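Local coordinates for quinonprotein alcohol dehydrogenase-like protein (Bacteroides thetaiotaomicron VPI-5482, PDB 4R5O), which is of unknown function but binds calcium and joins an immunoglobulin-like beta-sandwich to a seven-bladed beta-propeller, at residues Q274-N279 against F316-G321; N287-E292 against I300-N305; N296-V301 against V312-Q317; Y387-E392 against S418-I423. All blocks are in the same frame, centred on the assembly; numbering follows the deposited sequence.

Overall arrangement
Following the chain, interaction 1 opens first, at 274-279, and closes at 316-321, a loop that holds a whole four-stranded propeller sheet. Interaction 2 is nested inside that loop and pairs strand 288-294 with strand 297-303. Interaction 3 starts on the same strand 297-303 and pairs it with strand 309-314. It ends on Phe316 and Gln317, which also begin segment 316-321 of interaction 1. Interactions 1, 2 and 3 touch one another. Interaction 4 comes later in the chain. It packs strand 386-392 against 418-423, where the C-terminal strand joins the sheet of strands 103-108, 111-116 and 121-123. Its centre lies about 17 Å from that of interaction 1.

Interaction 1 of 4, residues Q274-N279 against F316-G321; sequences QKQKIN and FQPAKG
Gln276 reaches across to Pro318, Ala319 and Lys320 and carries most of this contact. Its CG sits between its backbone N and carbonyl carbon (chi1 68°), and the chain then runs on extended. This sends the amide over to the other loop. The side chain crosses those of Pro318 and Lys320 at a slant. On one branch of the amide, NE2 gives a weak hydrogen bond to Ala319 O at 3.3 Å, with a bent N-H...O angle of 130°. A second weak bond runs from NE2 back to Lys277 O within the same loop. NE2 also lies against the proline ring, 3.7 Å from Pro318 CB. The other branch, OE1, meets Lys320 CB at 3.6 Å. The two loops belong to the beta-propeller. Segment 274-279 leads into the sheet that runs from strand 281-282 to strand 309-314, and segment 316-321 leaves it. The contact lies where neighbouring blades adjoin: Gln274 pairs by backbone with Ser246 of the preceding sheet, and Ala319 with Val343 of strand 339-343. Pro318 also packs on Leu291. The Lys320 chain is straight as far as CE and bends at its last torsion (chi4 56°). Its CD passes Gln276 CB at 4.0 Å. The bend brings NZ back to its own segment, where it makes a weak bond to Gly321 O.

Interaction 2 of 4, residues N287-E292 against I300-N305; sequences NVYTLE and IVKIKN
The Tyr289 ring has Lys302 CA over one face, and Ile300 at its edge. Lys302 CA stands 4.2 Å from the ring centroid and 20° off the normal, a CH-pi contact offset toward the rim. The lysine chain then runs alongside the tyrosine in the same direction. Its CG is anti to the backbone N (chi1 175°), which lays CB and CG along CE2 and CZ. At the edge, Ile300 CG2 touches Tyr289 CD2 at 3.7 Å. The phenol OH bonds Asp285, outside the pair. Ile300 CG1 also meets Leu291 CD2 at 3.9 Å, the two side chains lying side by side. Val288, Thr290, Val301 and Ile303 line the other face of the sheet. There Ile303 CD1 reaches both Val288 CG1 and Thr290 CG2. Glu292 CB touches Val301 CG2, while its carboxylate forms a salt bridge with Lys311. Backbone bonds join Val288 to Ile303 and Thr290 to Val301. Among them are Ile303 N to Val288 O and Val301 N to Thr290 O. Val288 N to Ile303 O is weak. The two strands form the central antiparallel hairpin of a four-stranded beta-propeller blade.

Interaction 3 of 4, residues N296-V301 against V312-Q317; sequences NGCNIV and VFANFQ
Strands 297-301 and 312-314 run antiparallel at 146°, with Cys298-Ala314 and Ile300-Val312 as hydrogen-bonded pairs and Asn299-Phe313 as the non-hydrogen-bonded pair between them. Four backbone bonds join them; Ala314 N to Cys298 O is 2.9 Å and Val312 N to Ile300 O is 3.2 Å. Ala314 O takes two donors: Cys298 N across the strands and Phe316 N from its own segment. The second bond closes an inverse gamma turn centred on Asn315. Gly297 passes close to this turn, its CA 3.3 Å from Phe316 O. Cys298 SG lies between its backbone N and carbonyl carbon (chi1 66°). From there it meets Ala314 CB at 3.9 Å and approaches the Phe316 ring obliquely, 4.8 Å from the centroid. This is a sulfur-aromatic contact. The Phe316 ring also stacks with Tyr350. Ile300 CD1 reaches Ala314 CB on the same face as Cys298. On the other face, the Phe313 ring receives Asn299 OD1 in its plane at the edge, 3.6 Å from CD1. The amide and ring planes are 59° apart. Asn299 ND2 bonds Glu292. Asn296 O also comes near the edge of the Phe313 ring, but this residue is poorly ordered and the approach carries little weight. Val312 and Ile300 both pack on Tyr352 of strand 349-353. The pairing makes the outer hairpin of a four-stranded propeller blade, with strand 309-314 as one of the two edge strands of the sheet.

Interaction 4 of 4, residues Y387-E392 against S418-I423; sequences YVTYTE and SVPSQI
Apolar packing joins Tyr387 to Ile423 and Thr389 to Pro420. Ile423 CD1 comes to Tyr387 CB at 3.5 Å, and the two side chains cross at about a right angle. Ile423 CG2 lies obliquely to the tyrosine ring, 3.9 Å from CD2. Thr389 and Pro420 slide past each other in opposite directions. Thr389 CG2 is anti to its backbone N, and this methyl meets Pro420 CD at 3.6 Å. Val419 lies by Thr391, with CG2 3.9 Å from OG1. The polar contacts are few. One water bonds Thr389 OG1 at 2.6 Å and gives a weak bond to Pro420 O at 3.5 Å, bridging the two segments. Other polar ends turn elsewhere: Tyr387 OH bonds Asn380, and Thr391 OG1 bonds Thr374 and Ser398. Segment 418-423 leads into strand 422-424, which pairs with strand 103-108. The C-terminal strand thus completes the sheet of the first propeller strands, consistent with the ring closure known from beta-propellers. Two neighbouring sheets are therefore held together here mainly by apolar side-chain packing, with the water adding a weak polar link.

Interaction 1 of 4, residues Q274-N279 against F316-G321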
# COMPACT_ATOMS: atom_id res chain seq x y z
N GLN A 274 -20.41 19.02 -0.50
CA GLN A 274 -18.97 18.85 -0.41
C GLN A 274 -18.29 19.77 -1.42
O GLN A 274 -18.75 19.90 -2.56
CB GLN A 274 -18.57 17.39 -0.61
CG GLN A 274 -19.10 16.48 0.52
CD GLN A 274 -18.74 15.03 0.35
OE1 GLN A 274 -18.61 14.51 -0.78
NE2 GLN A 274 -18.68 14.33 1.47
N LYS A 275 -17.25 20.47 -0.97
CA LYS A 275 -16.48 21.40 -1.80
C LYS A 275 -15.00 21.02 -1.77
O LYS A 275 -14.14 21.84 -2.10
CB LYS A 275 -16.69 22.85 -1.32
CG LYS A 275 -18.12 23.36 -1.38
CD LYS A 275 -18.20 24.81 -0.92
CE LYS A 275 -19.61 25.35 -0.99
NZ LYS A 275 -19.67 26.76 -0.52
N GLN A 276 -14.70 19.76 -1.39
CA GLN A 276 -13.34 19.22 -1.28
C GLN A 276 -13.35 17.69 -1.17
O GLN A 276 -14.41 17.08 -0.96
CB GLN A 276 -12.62 19.79 -0.03
CG GLN A 276 -13.22 19.30 1.30
CD GLN A 276 -12.36 19.58 2.49
OE1 GLN A 276 -12.05 20.73 2.81
NE2 GLN A 276 -12.00 18.52 3.20
N LYS A 277 -12.15 17.08 -1.21
CA LYS A 277 -11.99 15.65 -1.00
C LYS A 277 -12.14 15.32 0.44
O LYS A 277 -11.42 15.89 1.27
CB LYS A 277 -10.64 15.14 -1.50
CG LYS A 277 -10.38 15.31 -2.96
CD LYS A 277 -9.10 14.62 -3.28
CE LYS A 277 -8.75 14.82 -4.72
NZ LYS A 277 -7.58 14.00 -5.09
N ILE A 278 -13.06 14.41 0.75
CA ILE A 278 -13.27 13.89 2.10
C ILE A 278 -13.78 12.45 1.95
O ILE A 278 -14.51 12.13 1.01
CB ILE A 278 -14.17 14.77 3.02
CG1 ILE A 278 -14.16 14.29 4.51
CG2 ILE A 278 -15.55 14.92 2.49
CD1 ILE A 278 -12.78 14.21 5.24
N ASN A 279 -13.33 11.58 2.85
CA ASN A 279 -13.67 10.18 2.83
C ASN A 279 -14.92 9.89 3.68
O ASN A 279 -15.50 10.78 4.27
CB ASN A 279 -12.47 9.35 3.33
CG ASN A 279 -12.04 9.58 4.74
OD1 ASN A 279 -12.13 10.69 5.28
ND2 ASN A 279 -11.53 8.53 5.35
N PHE A 316 -14.29 24.39 12.94
CA PHE A 316 -12.94 24.31 12.36
C PHE A 316 -13.11 23.87 10.93
O PHE A 316 -14.05 23.14 10.62
CB PHE A 316 -11.95 23.41 13.15
CG PHE A 316 -12.27 21.94 13.15
CD1 PHE A 316 -11.89 21.12 12.09
CD2 PHE A 316 -12.92 21.36 14.24
CE1 PHE A 316 -12.18 19.75 12.10
CE2 PHE A 316 -13.19 19.99 14.25
CZ PHE A 316 -12.83 19.19 13.18
N GLN A 317 -12.21 24.32 10.07
CA GLN A 317 -12.22 24.00 8.66
C GLN A 317 -11.46 22.69 8.45
O GLN A 317 -10.40 22.53 9.06
CB GLN A 317 -11.58 25.18 7.89
CG GLN A 317 -12.07 25.34 6.46
CD GLN A 317 -13.52 25.75 6.27
OE1 GLN A 317 -14.19 26.28 7.17
NE2 GLN A 317 -14.04 25.49 5.09
N PRO A 318 -11.95 21.73 7.63
CA PRO A 318 -11.19 20.47 7.46
C PRO A 318 -9.98 20.64 6.57
O PRO A 318 -9.99 21.49 5.68
CB PRO A 318 -12.19 19.53 6.79
CG PRO A 318 -13.44 20.30 6.59
CD PRO A 318 -13.18 21.74 6.81
N ALA A 319 -8.92 19.84 6.82
CA ALA A 319 -7.70 19.81 6.02
C ALA A 319 -8.03 19.41 4.60
O ALA A 319 -8.94 18.62 4.37
CB ALA A 319 -6.69 18.86 6.63
N LYS A 320 -7.35 20.01 3.66
CA LYS A 320 -7.59 19.89 2.23
C LYS A 320 -6.27 20.06 1.45
O LYS A 320 -5.34 20.70 1.94
CB LYS A 320 -8.62 21.00 1.85
CG LYS A 320 -8.79 21.35 0.38
CD LYS A 320 -9.74 22.52 0.14
CE LYS A 320 -9.80 22.98 -1.32
NZ LYS A 320 -10.15 21.94 -2.31
N GLY A 321 -6.23 19.47 0.26
CA GLY A 321 -5.18 19.63 -0.74
C GLY A 321 -5.73 20.55 -1.83
O GLY A 321 -6.96 20.59 -2.02

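Interaction 2 of 4, residues N287-E292 against I300-N305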
# COMPACT_ATOMS: atom_id res chain seq x y z
N ASN A 287 -22.60 3.14 11.85
CA ASN A 287 -23.01 4.17 10.89
C ASN A 287 -21.81 4.70 10.11
O ASN A 287 -20.66 4.51 10.52
CB ASN A 287 -23.75 5.32 11.59
CG ASN A 287 -25.12 4.94 12.09
OD1 ASN A 287 -25.52 5.28 13.20
ND2 ASN A 287 -25.84 4.13 11.33
N VAL A 288 -22.09 5.32 8.95
CA VAL A 288 -21.07 5.89 8.08
C VAL A 288 -21.07 7.37 8.30
O VAL A 288 -22.14 7.98 8.37
CB VAL A 288 -21.26 5.50 6.60
CG1 VAL A 288 -20.47 6.40 5.65
CG2 VAL A 288 -20.87 4.03 6.41
N TYR A 289 -19.87 7.94 8.43
CA TYR A 289 -19.66 9.36 8.64
C TYR A 289 -18.83 9.97 7.56
O TYR A 289 -17.86 9.38 7.11
CB TYR A 289 -18.96 9.59 10.00
CG TYR A 289 -19.82 9.33 11.20
CD1 TYR A 289 -20.07 8.03 11.63
CD2 TYR A 289 -20.27 10.37 12.00
CE1 TYR A 289 -20.84 7.77 12.76
CE2 TYR A 289 -21.03 10.14 13.15
CZ TYR A 289 -21.31 8.83 13.52
OH TYR A 289 -22.02 8.61 14.67
N THR A 290 -19.17 11.18 7.19
CA THR A 290 -18.40 12.00 6.26
C THR A 290 -18.52 13.43 6.77
O THR A 290 -19.06 13.66 7.83
CB THR A 290 -18.83 11.78 4.81
OG1 THR A 290 -17.85 12.37 3.93
CG2 THR A 290 -20.25 12.30 4.50
N LEU A 291 -17.98 14.39 6.02
CA LEU A 291 -18.06 15.81 6.33
C LEU A 291 -18.83 16.56 5.25
O LEU A 291 -18.83 16.18 4.07
CB LEU A 291 -16.67 16.46 6.49
CG LEU A 291 -15.71 15.92 7.54
CD1 LEU A 291 -14.47 16.72 7.51
CD2 LEU A 291 -16.29 15.94 8.94
N GLU A 292 -19.45 17.65 5.68
CA GLU A 292 -20.18 18.57 4.82
C GLU A 292 -19.50 19.91 4.94
O GLU A 292 -19.07 20.29 6.04
CB GLU A 292 -21.67 18.62 5.22
CG GLU A 292 -22.50 19.55 4.36
CD GLU A 292 -23.97 19.57 4.68
OE1 GLU A 292 -24.30 19.64 5.89
OE2 GLU A 292 -24.78 19.58 3.74
N ILE A 300 -20.00 17.24 10.78
CA ILE A 300 -19.77 15.78 10.86
C ILE A 300 -21.12 15.15 10.59
O ILE A 300 -22.06 15.34 11.37
CB ILE A 300 -19.13 15.33 12.19
CG1 ILE A 300 -17.84 16.13 12.48
CG2 ILE A 300 -18.90 13.81 12.17
CD1 ILE A 300 -17.27 15.96 13.85
N VAL A 301 -21.24 14.47 9.44
CA VAL A 301 -22.53 13.91 9.04
C VAL A 301 -22.57 12.40 9.32
O VAL A 301 -21.75 11.66 8.82
CB VAL A 301 -22.84 14.21 7.55
CG1 VAL A 301 -24.17 13.59 7.13
CG2 VAL A 301 -22.86 15.71 7.30
N LYS A 302 -23.56 11.97 10.08
CA LYS A 302 -23.89 10.58 10.37
C LYS A 302 -24.86 10.11 9.32
O LYS A 302 -25.87 10.77 9.11
CB LYS A 302 -24.46 10.47 11.79
CG LYS A 302 -24.97 9.13 12.26
CD LYS A 302 -25.57 9.39 13.63
CE LYS A 302 -26.04 8.21 14.42
NZ LYS A 302 -26.55 8.61 15.75
N ILE A 303 -24.53 9.02 8.61
CA ILE A 303 -25.41 8.47 7.57
C ILE A 303 -25.96 7.19 8.15
O ILE A 303 -25.21 6.23 8.34
CB ILE A 303 -24.72 8.29 6.18
CG1 ILE A 303 -23.87 9.55 5.78
CG2 ILE A 303 -25.77 7.92 5.11
CD1 ILE A 303 -22.89 9.42 4.50
N LYS A 304 -27.25 7.19 8.52
CA LYS A 304 -27.80 6.00 9.13
C LYS A 304 -28.16 4.98 8.02
O LYS A 304 -28.09 5.31 6.83
CB LYS A 304 -29.00 6.35 10.02
CG LYS A 304 -28.72 7.38 11.13
CD LYS A 304 -30.01 7.67 11.89
CE LYS A 304 -29.89 8.70 12.98
NZ LYS A 304 -31.18 8.87 13.70
N ASN A 305 -28.47 3.72 8.42
CA ASN A 305 -28.85 2.60 7.55
C ASN A 305 -29.98 2.97 6.57
O ASN A 305 -30.00 2.46 5.44
CB ASN A 305 -29.31 1.39 8.40
CG ASN A 305 -28.28 0.79 9.36
OD1 ASN A 305 -27.13 1.28 9.53
ND2 ASN A 305 -28.68 -0.30 10.03

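Interaction 3 of 4, residues N296-V301 against V312-Q317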
# COMPACT_ATOMS: atom_id res chain seq x y z
N ASN A 296 -18.55 28.62 8.25
CA ASN A 296 -17.65 28.89 9.37
C ASN A 296 -17.16 27.59 10.05
O ASN A 296 -16.93 27.56 11.26
CB ASN A 296 -18.37 29.79 10.40
CG ASN A 296 -19.80 29.39 10.73
OD1 ASN A 296 -20.38 28.43 10.18
ND2 ASN A 296 -20.43 30.17 11.61
N GLY A 297 -16.92 26.57 9.23
CA GLY A 297 -16.43 25.28 9.70
C GLY A 297 -16.87 24.15 8.79
O GLY A 297 -16.76 24.27 7.57
N CYS A 298 -17.29 23.03 9.38
CA CYS A 298 -17.76 21.84 8.66
C CYS A 298 -18.80 21.14 9.51
O CYS A 298 -18.92 21.46 10.69
CB CYS A 298 -16.61 20.91 8.29
SG CYS A 298 -15.77 20.12 9.70
N ASN A 299 -19.54 20.18 8.93
CA ASN A 299 -20.49 19.37 9.69
C ASN A 299 -20.11 17.91 9.62
O ASN A 299 -19.91 17.39 8.52
CB ASN A 299 -21.90 19.55 9.16
CG ASN A 299 -22.40 20.96 9.15
OD1 ASN A 299 -22.41 21.67 10.16
ND2 ASN A 299 -22.90 21.37 8.01
N ILE A 300 -20.00 17.24 10.78
CA ILE A 300 -19.77 15.78 10.86
C ILE A 300 -21.12 15.15 10.59
O ILE A 300 -22.06 15.34 11.37
CB ILE A 300 -19.13 15.33 12.19
CG1 ILE A 300 -17.84 16.13 12.48
CG2 ILE A 300 -18.90 13.81 12.17
CD1 ILE A 300 -17.27 15.96 13.85
N VAL A 301 -21.24 14.47 9.44
CA VAL A 301 -22.53 13.91 9.04
C VAL A 301 -22.57 12.40 9.32
O VAL A 301 -21.75 11.66 8.82
CB VAL A 301 -22.84 14.21 7.55
CG1 VAL A 301 -24.17 13.59 7.13
CG2 VAL A 301 -22.86 15.71 7.30
N VAL A 312 -23.73 17.33 13.16
CA VAL A 312 -23.07 17.99 14.29
C VAL A 312 -22.07 18.98 13.74
O VAL A 312 -21.15 18.55 13.04
CB VAL A 312 -22.40 16.98 15.26
CG1 VAL A 312 -21.57 17.69 16.33
CG2 VAL A 312 -23.42 16.02 15.90
N PHE A 313 -22.20 20.29 14.09
CA PHE A 313 -21.30 21.35 13.63
C PHE A 313 -19.97 21.33 14.38
O PHE A 313 -19.93 21.21 15.61
CB PHE A 313 -21.96 22.74 13.77
CG PHE A 313 -21.09 23.92 13.41
CD1 PHE A 313 -20.84 24.25 12.08
CD2 PHE A 313 -20.53 24.72 14.41
CE1 PHE A 313 -19.99 25.32 11.75
CE2 PHE A 313 -19.70 25.80 14.08
CZ PHE A 313 -19.44 26.10 12.75
N ALA A 314 -18.86 21.46 13.62
CA ALA A 314 -17.47 21.51 14.08
C ALA A 314 -16.88 22.84 13.66
O ALA A 314 -16.70 23.06 12.45
CB ALA A 314 -16.69 20.34 13.51
N ASN A 315 -16.60 23.72 14.65
CA ASN A 315 -16.11 25.09 14.45
C ASN A 315 -14.62 25.09 14.03
O ASN A 315 -13.78 25.74 14.68
CB ASN A 315 -16.31 25.90 15.75
CG ASN A 315 -15.71 25.27 16.99
OD1 ASN A 315 -15.76 24.04 17.20
ND2 ASN A 315 -15.18 26.12 17.88
N PHE A 316 -14.29 24.39 12.94
CA PHE A 316 -12.94 24.31 12.36
C PHE A 316 -13.11 23.87 10.93
O PHE A 316 -14.05 23.14 10.62
CB PHE A 316 -11.95 23.41 13.15
CG PHE A 316 -12.27 21.94 13.15
CD1 PHE A 316 -11.89 21.12 12.09
CD2 PHE A 316 -12.92 21.36 14.24
CE1 PHE A 316 -12.18 19.75 12.10
CE2 PHE A 316 -13.19 19.99 14.25
CZ PHE A 316 -12.83 19.19 13.18
N GLN A 317 -12.21 24.32 10.07
CA GLN A 317 -12.22 24.00 8.66
C GLN A 317 -11.46 22.69 8.45
O GLN A 317 -10.40 22.53 9.06
CB GLN A 317 -11.58 25.18 7.89
CG GLN A 317 -12.07 25.34 6.46
CD GLN A 317 -13.52 25.75 6.27
OE1 GLN A 317 -14.19 26.28 7.17
NE2 GLN A 317 -14.04 25.49 5.09

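Interaction 4 of 4, residues Y387-E392 against S418-I423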
# COMPACT_ATOMS: atom_id res chain seq x y z
N TYR A 387 -1.48 7.04 13.29
CA TYR A 387 -0.37 7.32 12.40
C TYR A 387 -0.69 8.56 11.61
O TYR A 387 -1.59 8.55 10.77
CB TYR A 387 -0.07 6.15 11.46
CG TYR A 387 -0.01 4.79 12.12
CD1 TYR A 387 1.00 4.47 13.00
CD2 TYR A 387 -0.88 3.78 11.74
CE1 TYR A 387 1.08 3.21 13.59
CE2 TYR A 387 -0.80 2.51 12.31
CZ TYR A 387 0.19 2.23 13.23
OH TYR A 387 0.33 0.98 13.78
N VAL A 388 0.05 9.62 11.86
CA VAL A 388 -0.08 10.92 11.24
C VAL A 388 1.12 11.20 10.33
O VAL A 388 2.26 11.03 10.76
CB VAL A 388 -0.20 11.99 12.34
CG1 VAL A 388 -0.49 13.34 11.74
CG2 VAL A 388 -1.29 11.63 13.34
N THR A 389 0.86 11.65 9.08
CA THR A 389 1.88 12.02 8.10
C THR A 389 2.00 13.55 8.08
O THR A 389 1.05 14.25 7.76
CB THR A 389 1.55 11.46 6.72
OG1 THR A 389 1.40 10.04 6.82
CG2 THR A 389 2.57 11.82 5.67
N TYR A 390 3.19 14.05 8.45
CA TYR A 390 3.53 15.47 8.48
C TYR A 390 4.53 15.84 7.39
O TYR A 390 5.35 14.99 7.01
CB TYR A 390 4.15 15.85 9.84
CG TYR A 390 3.24 15.72 11.03
CD1 TYR A 390 2.32 16.72 11.34
CD2 TYR A 390 3.38 14.68 11.93
CE1 TYR A 390 1.52 16.64 12.48
CE2 TYR A 390 2.59 14.58 13.06
CZ TYR A 390 1.66 15.57 13.34
OH TYR A 390 0.86 15.49 14.46
N THR A 391 4.48 17.11 6.92
CA THR A 391 5.44 17.67 5.97
C THR A 391 5.79 19.07 6.41
O THR A 391 4.89 19.89 6.64
CB THR A 391 4.94 17.63 4.52
OG1 THR A 391 4.63 16.28 4.14
CG2 THR A 391 5.94 18.21 3.53
N GLU A 392 7.11 19.33 6.56
CA GLU A 392 7.64 20.67 6.85
C GLU A 392 7.61 21.42 5.53
O GLU A 392 8.31 21.03 4.59
CB GLU A 392 9.02 20.64 7.52
CG GLU A 392 9.05 20.14 8.96
CD GLU A 392 10.35 20.30 9.73
OE1 GLU A 392 11.07 21.29 9.48
OE2 GLU A 392 10.57 19.49 10.65
N SER A 418 10.18 12.34 -0.03
CA SER A 418 9.08 11.55 -0.57
C SER A 418 7.98 11.40 0.50
O SER A 418 8.18 10.74 1.52
CB SER A 418 9.58 10.19 -1.06
OG SER A 418 10.27 9.48 -0.04
N VAL A 419 6.82 12.04 0.23
CA VAL A 419 5.63 12.04 1.10
C VAL A 419 4.92 10.67 1.04
O VAL A 419 4.50 10.26 -0.05
CB VAL A 419 4.63 13.16 0.72
CG1 VAL A 419 3.46 13.20 1.70
CG2 VAL A 419 5.32 14.53 0.67
N PRO A 420 4.71 9.98 2.19
CA PRO A 420 3.94 8.73 2.14
C PRO A 420 2.48 9.06 1.85
O PRO A 420 1.95 10.06 2.37
CB PRO A 420 4.16 8.09 3.52
CG PRO A 420 4.83 9.11 4.34
CD PRO A 420 5.11 10.34 3.57
N SER A 421 1.84 8.28 0.97
CA SER A 421 0.46 8.55 0.54
C SER A 421 -0.57 7.74 1.32
O SER A 421 -1.74 8.15 1.40
CB SER A 421 0.31 8.26 -0.94
OG SER A 421 0.70 6.93 -1.26
N GLN A 422 -0.14 6.59 1.88
CA GLN A 422 -1.00 5.66 2.59
C GLN A 422 -0.21 4.72 3.48
O GLN A 422 0.94 4.44 3.18
CB GLN A 422 -1.75 4.87 1.52
CG GLN A 422 -2.78 3.93 2.03
CD GLN A 422 -3.57 3.46 0.90
OE1 GLN A 422 -3.24 3.73 -0.25
NE2 GLN A 422 -4.65 2.78 1.20
N ILE A 423 -0.83 4.21 4.56
CA ILE A 423 -0.33 3.26 5.55
C ILE A 423 -1.26 2.06 5.53
O ILE A 423 -2.48 2.23 5.54
CB ILE A 423 -0.21 3.92 6.97
CG1 ILE A 423 0.87 5.02 6.94
CG2 ILE A 423 0.08 2.86 8.08
CD1 ILE A 423 1.04 5.72 8.13
O HOH W 1 0.62 8.33 5.05